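Local structure of IroE protein (Escherichia coli, 2GZS) at residues Y43-N52 and T70-T81; P96-L105 and L175-L183. The protein hydrolyses the ester bonds of the trilactone siderophore enterobactin and its glucosylated forms, mostly the iron-free molecules, usually cutting once to give linear trimers. All blocks are in the same frame, centred on the assembly; numbering follows the deposited sequence.

Interaction 1 of 2, residues Y43-N52 and T70-T81; sequences YPILYMLDGN and TPPVIVAVGYQT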
loop_
_atom_site.group_PDB
_atom_site.type_symbol
_atom_site.label_atom_id
_atom_site.label_comp_id
_atom_site.label_asym_id
_atom_site.label_seq_id
_atom_site.Cartn_x
_atom_site.Cartn_y
_atom_site.Cartn_z
ATOM N N TYR A 43 13.643 3.278 11.470
ATOM C CA TYR A 43 12.412 2.504 11.401
ATOM C C TYR A 43 12.089 2.078 9.947
ATOM O O TYR A 43 12.332 2.906 9.080
ATOM C CB TYR A 43 11.254 3.317 11.902
ATOM C CG TYR A 43 11.197 3.793 13.356
ATOM C CD1 TYR A 43 11.023 2.871 14.369
ATOM C CD2 TYR A 43 11.275 5.175 13.537
ATOM C CE1 TYR A 43 10.964 3.345 15.698
ATOM C CE2 TYR A 43 11.198 5.652 14.853
ATOM C CZ TYR A 43 11.055 4.714 15.830
ATOM O OH TYR A 43 10.980 5.270 17.113
ATOM N N PRO A 44 11.601 0.857 9.798
ATOM C CA PRO A 44 10.934 0.555 8.493
ATOM C C PRO A 44 9.719 1.452 8.423
ATOM O O PRO A 44 9.227 1.935 9.439
ATOM C CB PRO A 44 10.480 -0.869 8.658
ATOM C CG PRO A 44 11.172 -1.438 9.850
ATOM C CD PRO A 44 11.498 -0.258 10.699
ATOM N N ILE A 45 9.155 1.643 7.187
ATOM C CA ILE A 45 7.989 2.508 7.138
ATOM C C ILE A 45 7.025 1.965 6.072
ATOM O O ILE A 45 7.537 1.578 5.008
ATOM C CB ILE A 45 8.368 3.987 6.838
ATOM C CG1 ILE A 45 7.170 4.940 6.888
ATOM C CG2 ILE A 45 9.172 4.119 5.522
ATOM C CD1 ILE A 45 7.570 6.441 6.827
ATOM N N LEU A 46 5.729 1.926 6.403
ATOM C CA LEU A 46 4.789 1.350 5.432
ATOM C C LEU A 46 3.725 2.418 5.154
ATOM O O LEU A 46 3.062 2.863 6.088
ATOM C CB LEU A 46 4.202 0.079 6.021
ATOM C CG LEU A 46 3.278 -0.677 5.015
ATOM C CD1 LEU A 46 3.935 -1.092 3.720
ATOM C CD2 LEU A 46 2.683 -1.886 5.731
ATOM N N TYR A 47 3.602 2.805 3.887
ATOM C CA TYR A 47 2.606 3.729 3.386
ATOM C C TYR A 47 1.360 2.929 2.954
ATOM O O TYR A 47 1.593 1.930 2.225
ATOM C CB TYR A 47 3.175 4.512 2.192
ATOM C CG TYR A 47 4.192 5.582 2.618
ATOM C CD1 TYR A 47 3.780 6.902 2.739
ATOM C CD2 TYR A 47 5.480 5.176 2.893
ATOM C CE1 TYR A 47 4.684 7.914 3.139
ATOM C CE2 TYR A 47 6.369 6.185 3.287
ATOM C CZ TYR A 47 5.962 7.484 3.389
ATOM O OH TYR A 47 6.900 8.452 3.798
HETATM N N MSE A 48 0.203 3.291 3.433
HETATM C CA MSE A 48 -0.980 2.457 3.268
HETATM C C MSE A 48 -2.134 3.269 2.701
HETATM O O MSE A 48 -2.518 4.303 3.224
HETATM C CB MSE A 48 -1.388 1.914 4.671
HETATM C CG MSE A 48 -0.156 1.117 5.230
HETATM SE SE MSE A 48 -0.609 0.104 6.838
HETATM C CE MSE A 48 -1.433 1.786 7.169
ATOM N N LEU A 49 -2.665 2.744 1.563
ATOM C CA LEU A 49 -3.820 3.447 1.000
ATOM C C LEU A 49 -5.119 3.159 1.779
ATOM O O LEU A 49 -5.154 2.363 2.719
ATOM C CB LEU A 49 -3.988 2.999 -0.452
ATOM C CG LEU A 49 -2.765 3.206 -1.364
ATOM C CD1 LEU A 49 -3.199 3.043 -2.845
ATOM C CD2 LEU A 49 -1.898 4.384 -1.176
ATOM N N ASP A 50 -6.207 3.813 1.395
ATOM C CA ASP A 50 -7.452 3.734 2.149
ATOM C C ASP A 50 -7.234 3.997 3.624
ATOM O O ASP A 50 -7.685 3.241 4.484
ATOM C CB ASP A 50 -8.146 2.374 1.895
ATOM C CG ASP A 50 -8.610 2.263 0.439
ATOM O OD1 ASP A 50 -9.166 3.281 -0.073
ATOM O OD2 ASP A 50 -8.417 1.142 -0.079
ATOM N N GLY A 51 -6.506 5.076 3.902
ATOM C CA GLY A 51 -5.985 5.263 5.267
ATOM C C GLY A 51 -7.074 5.429 6.256
ATOM O O GLY A 51 -6.818 5.095 7.438
ATOM N N ASN A 52 -8.246 5.971 5.965
ATOM C CA ASN A 52 -9.285 6.124 6.979
ATOM C C ASN A 52 -9.691 4.729 7.489
ATOM O O ASN A 52 -9.853 4.532 8.699
ATOM C CB ASN A 52 -10.546 6.799 6.461
ATOM C CG ASN A 52 -10.301 8.149 5.852
ATOM O OD1 ASN A 52 -10.552 9.219 6.409
ATOM N ND2 ASN A 52 -9.740 8.118 4.674
ATOM N N THR A 70 10.581 -5.303 14.941
ATOM C CA THR A 70 10.985 -3.936 14.641
ATOM C C THR A 70 9.772 -3.103 14.225
ATOM O O THR A 70 9.460 -3.105 13.033
ATOM C CB THR A 70 12.019 -3.957 13.506
ATOM O OG1 THR A 70 13.127 -4.782 13.941
ATOM C CG2 THR A 70 12.624 -2.587 13.248
ATOM N N PRO A 71 9.043 -2.453 15.096
ATOM C CA PRO A 71 7.774 -1.799 14.720
ATOM C C PRO A 71 8.066 -0.727 13.698
ATOM O O PRO A 71 9.005 0.070 13.750
ATOM C CB PRO A 71 7.173 -1.255 16.029
ATOM C CG PRO A 71 8.373 -1.092 16.914
ATOM C CD PRO A 71 9.291 -2.258 16.561
ATOM N N PRO A 72 7.199 -0.693 12.658
ATOM C CA PRO A 72 7.387 0.329 11.628
ATOM C C PRO A 72 6.681 1.641 11.921
ATOM O O PRO A 72 5.669 1.641 12.628
ATOM C CB PRO A 72 6.699 -0.358 10.389
ATOM C CG PRO A 72 5.570 -1.101 11.047
ATOM C CD PRO A 72 6.111 -1.652 12.337
ATOM N N VAL A 73 7.178 2.699 11.276
ATOM C CA VAL A 73 6.317 3.866 11.081
ATOM C C VAL A 73 5.162 3.520 10.105
ATOM O O VAL A 73 5.449 2.839 9.100
ATOM C CB VAL A 73 7.115 5.063 10.580
ATOM C CG1 VAL A 73 6.319 6.296 10.220
ATOM C CG2 VAL A 73 8.145 5.467 11.701
ATOM N N ILE A 74 3.977 3.959 10.466
ATOM C CA ILE A 74 2.804 3.630 9.620
ATOM C C ILE A 74 2.283 4.950 9.088
ATOM O O ILE A 74 1.982 5.889 9.852
ATOM C CB ILE A 74 1.737 2.959 10.472
ATOM C CG1 ILE A 74 2.297 1.757 11.265
ATOM C CG2 ILE A 74 0.569 2.604 9.588
ATOM C CD1 ILE A 74 1.207 1.052 12.053
ATOM N N VAL A 75 2.142 5.084 7.774
ATOM C CA VAL A 75 1.596 6.301 7.183
ATOM C C VAL A 75 0.289 5.904 6.517
ATOM O O VAL A 75 0.349 5.223 5.482
ATOM C CB VAL A 75 2.534 6.988 6.171
ATOM C CG1 VAL A 75 1.892 8.230 5.602
ATOM C CG2 VAL A 75 3.877 7.296 6.841
ATOM N N ALA A 76 -0.843 6.284 7.087
ATOM C CA ALA A 76 -2.134 5.909 6.510
ATOM C C ALA A 76 -2.611 7.091 5.686
ATOM O O ALA A 76 -2.876 8.175 6.196
ATOM C CB ALA A 76 -3.101 5.616 7.647
ATOM N N VAL A 77 -2.668 6.858 4.353
ATOM C CA VAL A 77 -2.976 7.981 3.436
ATOM C C VAL A 77 -4.479 7.910 3.160
ATOM O O VAL A 77 -4.890 7.025 2.354
ATOM C CB VAL A 77 -2.166 7.868 2.160
ATOM C CG1 VAL A 77 -2.448 9.037 1.220
ATOM C CG2 VAL A 77 -0.668 7.781 2.567
ATOM N N GLY A 78 -5.264 8.759 3.805
ATOM C CA GLY A 78 -6.704 8.747 3.668
ATOM C C GLY A 78 -7.247 10.050 3.098
ATOM O O GLY A 78 -6.458 10.784 2.480
ATOM N N TYR A 79 -8.503 10.268 3.332
ATOM C CA TYR A 79 -9.226 11.397 2.773
ATOM C C TYR A 79 -9.916 12.189 3.837
ATOM O O TYR A 79 -10.163 11.603 4.922
ATOM C CB TYR A 79 -10.257 10.898 1.733
ATOM C CG TYR A 79 -9.585 10.338 0.498
ATOM C CD1 TYR A 79 -9.147 11.180 -0.532
ATOM C CD2 TYR A 79 -9.359 8.957 0.315
ATOM C CE1 TYR A 79 -8.538 10.650 -1.682
ATOM C CE2 TYR A 79 -8.737 8.397 -0.808
ATOM C CZ TYR A 79 -8.331 9.300 -1.820
ATOM O OH TYR A 79 -7.697 8.743 -2.917
ATOM N N GLN A 80 -10.258 13.442 3.560
ATOM C CA GLN A 80 -10.979 14.246 4.560
ATOM C C GLN A 80 -12.458 13.902 4.487
ATOM O O GLN A 80 -13.289 14.566 3.825
ATOM C CB GLN A 80 -10.669 15.717 4.233
ATOM C CG GLN A 80 -9.203 16.062 4.520
ATOM C CD GLN A 80 -8.845 17.497 4.122
ATOM O OE1 GLN A 80 -9.732 18.356 4.255
ATOM N NE2 GLN A 80 -7.620 17.731 3.658
ATOM N N THR A 81 -12.802 12.826 5.177
ATOM C CA THR A 81 -14.177 12.296 5.158
ATOM C C THR A 81 -14.451 11.612 6.472
ATOM O O THR A 81 -13.544 11.181 7.181
ATOM C CB THR A 81 -14.395 11.285 4.043
ATOM O OG1 THR A 81 -15.746 10.767 4.152
ATOM C CG2 THR A 81 -13.433 10.106 4.220
#

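Interaction 2 of 2, residues P96-L105 and L175-L183; sequences PAAESRKTDL and LGRGYDALL. With DFP (diisopropyl phosphonate), chain B.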
loop_
_atom_site.group_PDB
_atom_site.type_symbol
_atom_site.label_atom_id
_atom_site.label_comp_id
_atom_site.label_asym_id
_atom_site.label_seq_id
_atom_site.Cartn_x
_atom_site.Cartn_y
_atom_site.Cartn_z
ATOM N N PRO A 96 -4.745 3.174 -12.969
ATOM C CA PRO A 96 -3.980 3.564 -14.171
ATOM C C PRO A 96 -4.976 3.671 -15.334
ATOM O O PRO A 96 -6.151 3.231 -15.215
ATOM C CB PRO A 96 -3.043 2.360 -14.400
ATOM C CG PRO A 96 -3.901 1.219 -13.970
ATOM C CD PRO A 96 -4.713 1.697 -12.768
ATOM N N ALA A 97 -4.560 4.173 -16.470
ATOM C CA ALA A 97 -5.385 4.244 -17.673
ATOM C C ALA A 97 -6.192 3.013 -18.048
ATOM O O ALA A 97 -7.381 3.174 -18.342
ATOM C CB ALA A 97 -4.420 4.496 -18.846
ATOM N N ALA A 98 -5.539 1.876 -18.048
ATOM C CA ALA A 98 -6.003 0.564 -18.486
ATOM C C ALA A 98 -7.285 0.157 -17.779
ATOM O O ALA A 98 -8.122 -0.556 -18.345
ATOM C CB ALA A 98 -4.894 -0.449 -18.225
ATOM N N GLU A 99 -7.482 0.620 -16.534
ATOM C CA GLU A 99 -8.685 0.182 -15.829
ATOM C C GLU A 99 -9.962 0.557 -16.566
ATOM O O GLU A 99 -10.976 -0.109 -16.317
ATOM C CB GLU A 99 -8.667 0.762 -14.400
ATOM C CG GLU A 99 -9.796 0.329 -13.473
ATOM C CD GLU A 99 -9.794 -1.144 -13.151
ATOM O OE1 GLU A 99 -8.846 -1.901 -13.456
ATOM O OE2 GLU A 99 -10.798 -1.704 -12.597
ATOM N N SER A 100 -10.042 1.549 -17.449
ATOM C CA SER A 100 -11.277 1.923 -18.130
ATOM C C SER A 100 -11.308 1.509 -19.600
ATOM O O SER A 100 -12.085 2.024 -20.416
ATOM C CB SER A 100 -11.499 3.441 -18.085
ATOM O OG SER A 100 -10.508 4.109 -18.857
ATOM N N ARG A 101 -10.452 0.584 -19.972
ATOM C CA ARG A 101 -10.456 0.110 -21.366
ATOM C C ARG A 101 -11.741 -0.631 -21.713
ATOM O O ARG A 101 -12.135 -1.512 -20.931
ATOM C CB ARG A 101 -9.221 -0.767 -21.572
ATOM C CG ARG A 101 -7.963 0.000 -21.141
ATOM C CD ARG A 101 -7.046 0.301 -22.312
ATOM N NE ARG A 101 -6.813 1.724 -22.507
ATOM C CZ ARG A 101 -7.698 2.710 -22.576
ATOM N NH1 ARG A 101 -8.996 2.491 -22.458
ATOM N NH2 ARG A 101 -7.282 3.963 -22.769
ATOM N N LYS A 102 -12.370 -0.273 -22.841
ATOM C CA LYS A 102 -13.541 -1.007 -23.333
ATOM C C LYS A 102 -14.670 -1.134 -22.306
ATOM O O LYS A 102 -15.167 -2.237 -22.076
ATOM C CB LYS A 102 -13.109 -2.408 -23.778
ATOM C CG LYS A 102 -11.800 -2.384 -24.564
ATOM C CD LYS A 102 -11.972 -3.023 -25.935
ATOM C CE LYS A 102 -11.052 -2.371 -26.965
ATOM N NZ LYS A 102 -11.000 -3.146 -28.237
ATOM N N THR A 103 -15.040 -0.021 -21.703
ATOM C CA THR A 103 -16.121 -0.017 -20.720
ATOM C C THR A 103 -16.760 1.335 -20.590
ATOM O O THR A 103 -16.182 2.388 -20.871
ATOM C CB THR A 103 -15.562 -0.389 -19.334
ATOM O OG1 THR A 103 -16.633 -0.544 -18.404
ATOM C CG2 THR A 103 -14.710 0.773 -18.798
ATOM N N ASP A 104 -18.004 1.364 -20.082
ATOM C CA ASP A 104 -18.461 2.716 -19.729
ATOM C C ASP A 104 -18.730 2.808 -18.228
ATOM O O ASP A 104 -19.537 3.657 -17.844
ATOM C CB ASP A 104 -19.710 3.061 -20.531
ATOM C CG ASP A 104 -19.296 3.508 -21.938
ATOM O OD1 ASP A 104 -18.277 4.228 -22.054
ATOM O OD2 ASP A 104 -20.009 3.125 -22.896
ATOM N N LEU A 105 -18.025 1.968 -17.489
ATOM C CA LEU A 105 -18.186 2.032 -16.025
ATOM C C LEU A 105 -17.702 3.393 -15.517
ATOM O O LEU A 105 -18.258 3.960 -14.585
ATOM C CB LEU A 105 -17.366 0.965 -15.303
ATOM C CG LEU A 105 -17.161 1.155 -13.800
ATOM C CD1 LEU A 105 -18.474 1.042 -13.024
ATOM C CD2 LEU A 105 -16.133 0.110 -13.356
ATOM N N LEU A 175 -9.408 -8.173 -8.292
ATOM C CA LEU A 175 -10.751 -7.592 -8.307
ATOM C C LEU A 175 -10.917 -6.513 -9.404
ATOM O O LEU A 175 -12.073 -6.114 -9.673
ATOM C CB LEU A 175 -11.094 -6.995 -6.931
ATOM C CG LEU A 175 -11.012 -8.014 -5.787
ATOM C CD1 LEU A 175 -11.318 -7.309 -4.471
ATOM C CD2 LEU A 175 -11.995 -9.161 -6.097
ATOM N N GLY A 176 -9.789 -6.037 -9.928
ATOM C CA GLY A 176 -9.812 -4.883 -10.893
ATOM C C GLY A 176 -9.955 -5.316 -12.340
ATOM O O GLY A 176 -9.536 -6.364 -12.806
ATOM N N ARG A 177 -10.695 -4.443 -13.102
ATOM C CA ARG A 177 -10.832 -4.790 -14.527
ATOM C C ARG A 177 -9.500 -4.850 -15.273
ATOM O O ARG A 177 -9.296 -5.623 -16.213
ATOM C CB ARG A 177 -11.652 -3.686 -15.196
ATOM C CG ARG A 177 -13.080 -3.537 -14.727
ATOM C CD ARG A 177 -13.709 -2.462 -15.657
ATOM N NE ARG A 177 -13.887 -3.065 -16.986
ATOM C CZ ARG A 177 -13.215 -2.826 -18.104
ATOM N NH1 ARG A 177 -12.199 -1.964 -18.236
ATOM N NH2 ARG A 177 -13.598 -3.526 -19.175
ATOM N N GLY A 178 -8.562 -4.003 -14.866
ATOM C CA GLY A 178 -7.322 -4.027 -15.670
ATOM C C GLY A 178 -6.210 -4.808 -14.993
ATOM O O GLY A 178 -5.001 -4.588 -15.177
ATOM N N TYR A 179 -6.595 -5.777 -14.141
ATOM C CA TYR A 179 -5.624 -6.667 -13.498
ATOM C C TYR A 179 -4.722 -7.353 -14.496
ATOM O O TYR A 179 -3.510 -7.359 -14.397
ATOM C CB TYR A 179 -6.381 -7.734 -12.687
ATOM C CG TYR A 179 -5.727 -8.971 -12.164
ATOM C CD1 TYR A 179 -4.692 -8.797 -11.245
ATOM C CD2 TYR A 179 -6.082 -10.279 -12.510
ATOM C CE1 TYR A 179 -4.034 -9.889 -10.712
ATOM C CE2 TYR A 179 -5.435 -11.385 -11.971
ATOM C CZ TYR A 179 -4.402 -11.172 -11.065
ATOM O OH TYR A 179 -3.704 -12.204 -10.468
ATOM N N ASP A 180 -5.299 -8.022 -15.507
ATOM C CA ASP A 180 -4.485 -8.756 -16.457
ATOM C C ASP A 180 -3.607 -7.801 -17.252
ATOM O O ASP A 180 -2.480 -8.252 -17.554
ATOM C CB ASP A 180 -5.338 -9.592 -17.435
ATOM C CG ASP A 180 -6.054 -10.753 -16.719
ATOM O OD1 ASP A 180 -5.394 -11.796 -16.556
ATOM O OD2 ASP A 180 -7.237 -10.634 -16.357
ATOM N N ALA A 181 -4.152 -6.622 -17.565
ATOM C CA ALA A 181 -3.269 -5.695 -18.336
ATOM C C ALA A 181 -2.045 -5.277 -17.531
ATOM O O ALA A 181 -0.899 -5.134 -17.996
ATOM C CB ALA A 181 -3.997 -4.426 -18.737
ATOM N N LEU A 182 -2.270 -5.059 -16.225
ATOM C CA LEU A 182 -1.154 -4.754 -15.317
ATOM C C LEU A 182 -0.243 -5.931 -15.126
ATOM O O LEU A 182 1.003 -5.742 -15.126
ATOM C CB LEU A 182 -1.711 -4.374 -13.922
ATOM C CG LEU A 182 -1.404 -3.097 -13.197
ATOM C CD1 LEU A 182 -0.782 -2.021 -14.060
ATOM C CD2 LEU A 182 -2.693 -2.574 -12.527
ATOM N N LEU A 183 -0.770 -7.142 -14.942
ATOM C CA LEU A 183 0.167 -8.277 -14.883
ATOM C C LEU A 183 1.044 -8.470 -16.120
ATOM O O LEU A 183 2.193 -8.891 -16.061
ATOM C CB LEU A 183 -0.578 -9.619 -14.704
ATOM C CG LEU A 183 -0.927 -9.938 -13.252
ATOM C CD1 LEU A 183 -1.576 -11.314 -13.151
ATOM C CD2 LEU A 183 0.303 -9.816 -12.361
HETATM C C1 DFP B . -13.614 -4.316 -3.480
HETATM C C2 DFP B . -15.074 -4.037 -3.843
HETATM C C3 DFP B . -13.439 -4.711 -2.022
HETATM C "C1'" DFP B . -12.569 -2.438 -7.458
HETATM C "C2'" DFP B . -11.532 -3.297 -8.120
HETATM C "C3'" DFP B . -13.909 -2.623 -8.246
HETATM P P DFP B . -12.000 -2.658 -4.867
HETATM O O1P DFP B . -12.941 -3.031 -3.677
HETATM O O2P DFP B . -12.841 -2.942 -6.173
HETATM O O3P DFP B . -11.494 -1.226 -4.798
#

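Interaction 1 of 2, residues Y43-N52 and T70-T81
Ile45 to Met48 run in parallel beside Val73 to Ala76, with the strand axes 4.7 Å apart at closest approach and 13° from parallel. Backbone hydrogen bonds alternate from strand to strand, from Val73 N to Pro44 O at one end to Val77 N to Met48 O at the other. Ile45, Tyr47, Val73 and Val75 share one face. Val75 CB lies over the face of the Tyr47 ring, 4.1 Å from its centroid. Tyr47 OH hydrogen-bonds Glu133. With an alanine at Tyr47, Val75 would probably lose the ring beside it and Glu133 its hydroxyl partner. Ile45 CG1 is anti to the backbone N (chi1 -176°), which carries Ile45 CD1 to 3.6 Å from Val73 CG1. Helices 51-57 and 60-66 link the two strands, a beta-alpha-beta crossover in the central sheet of this alpha/beta-hydrolase. On the other face, CE of the selenomethionine Met48 presses on Ile74 CG2 at 3.2 Å, a tight contact; Leu259 of helix 247-262 touches both side chains. At the start of helix 51-57, Gly51 N hydrogen-bonds Val77 O at 3.0 Å, coming from above the carbonyl plane. Just before it, Asp50 forms a salt bridge with Arg90 of the ligand pocket.

Interaction 2 of 2, residues P96-L105 and L175-L183
Glu99 and Arg177 each grip the other's backbone with their side chain. The Glu99 carboxylate receives two successive backbone N-H groups: OE2 takes Arg177 N at 2.8 Å on its syn side, and OE1 takes Gly178 N from above the carboxylate plane. The second is modelled so short that its length is doubtful. Glu99 has CG anti to its own N (chi1 -176°) and bends at chi2, which turns the acid back to the start of helix 179-187. In return, Arg177 NH1 gives to Glu99 O at 2.9 Å, with the oxygen in the guanidinium plane. Arg177 NH1 also bonds Arg101 O at 2.7 Å, and Arg177 NH2 adds a weak bond to the same oxygen. Thr103 CB sits over the face of the Arg177 guanidinium, 3.6 Å from Arg177 CZ. Glu99 and Gly178 are buried, and Leu153 and Tyr150 of helix 150-161 pack on the Glu99 side chain. The outer side is looser. Leu105 is exposed, as are Arg101 and Lys102, whose side-chain ends lead away. Ala98 CB only brushes Ala181 CB at 4.1 Å. Gly176 to Tyr179 form a type I beta turn into the helix. Leu175 and Gly176 line the diisopropyl phosphonate pocket, in the loop after strand 167-171, one of the loops at the C-terminal ends of the sheet strands, where alpha/beta-hydrolases build their active sites.

How the interactions relate
Both segments of interaction 1 come earlier in the chain than those of interaction 2. Their centres are 26 Å apart, and their nearest atoms about 10 Å, without touching. Interaction 1 is buried in the mixed eight-stranded sheet, with strand 143-148 next to 43-48. Interaction 2 lies farther out, joining the loop between helices 87-93 and 117-132 to the start of helix 179-187. The active site connects them. The side chain of Asp50 lies about 6 Å from that of Ser149, and interaction 2 supplies Leu175 and Gly176 to the inhibitor pocket. Sheet core and outer loop thus approach the same catalytic site, which also includes His247, from different parts of the fold.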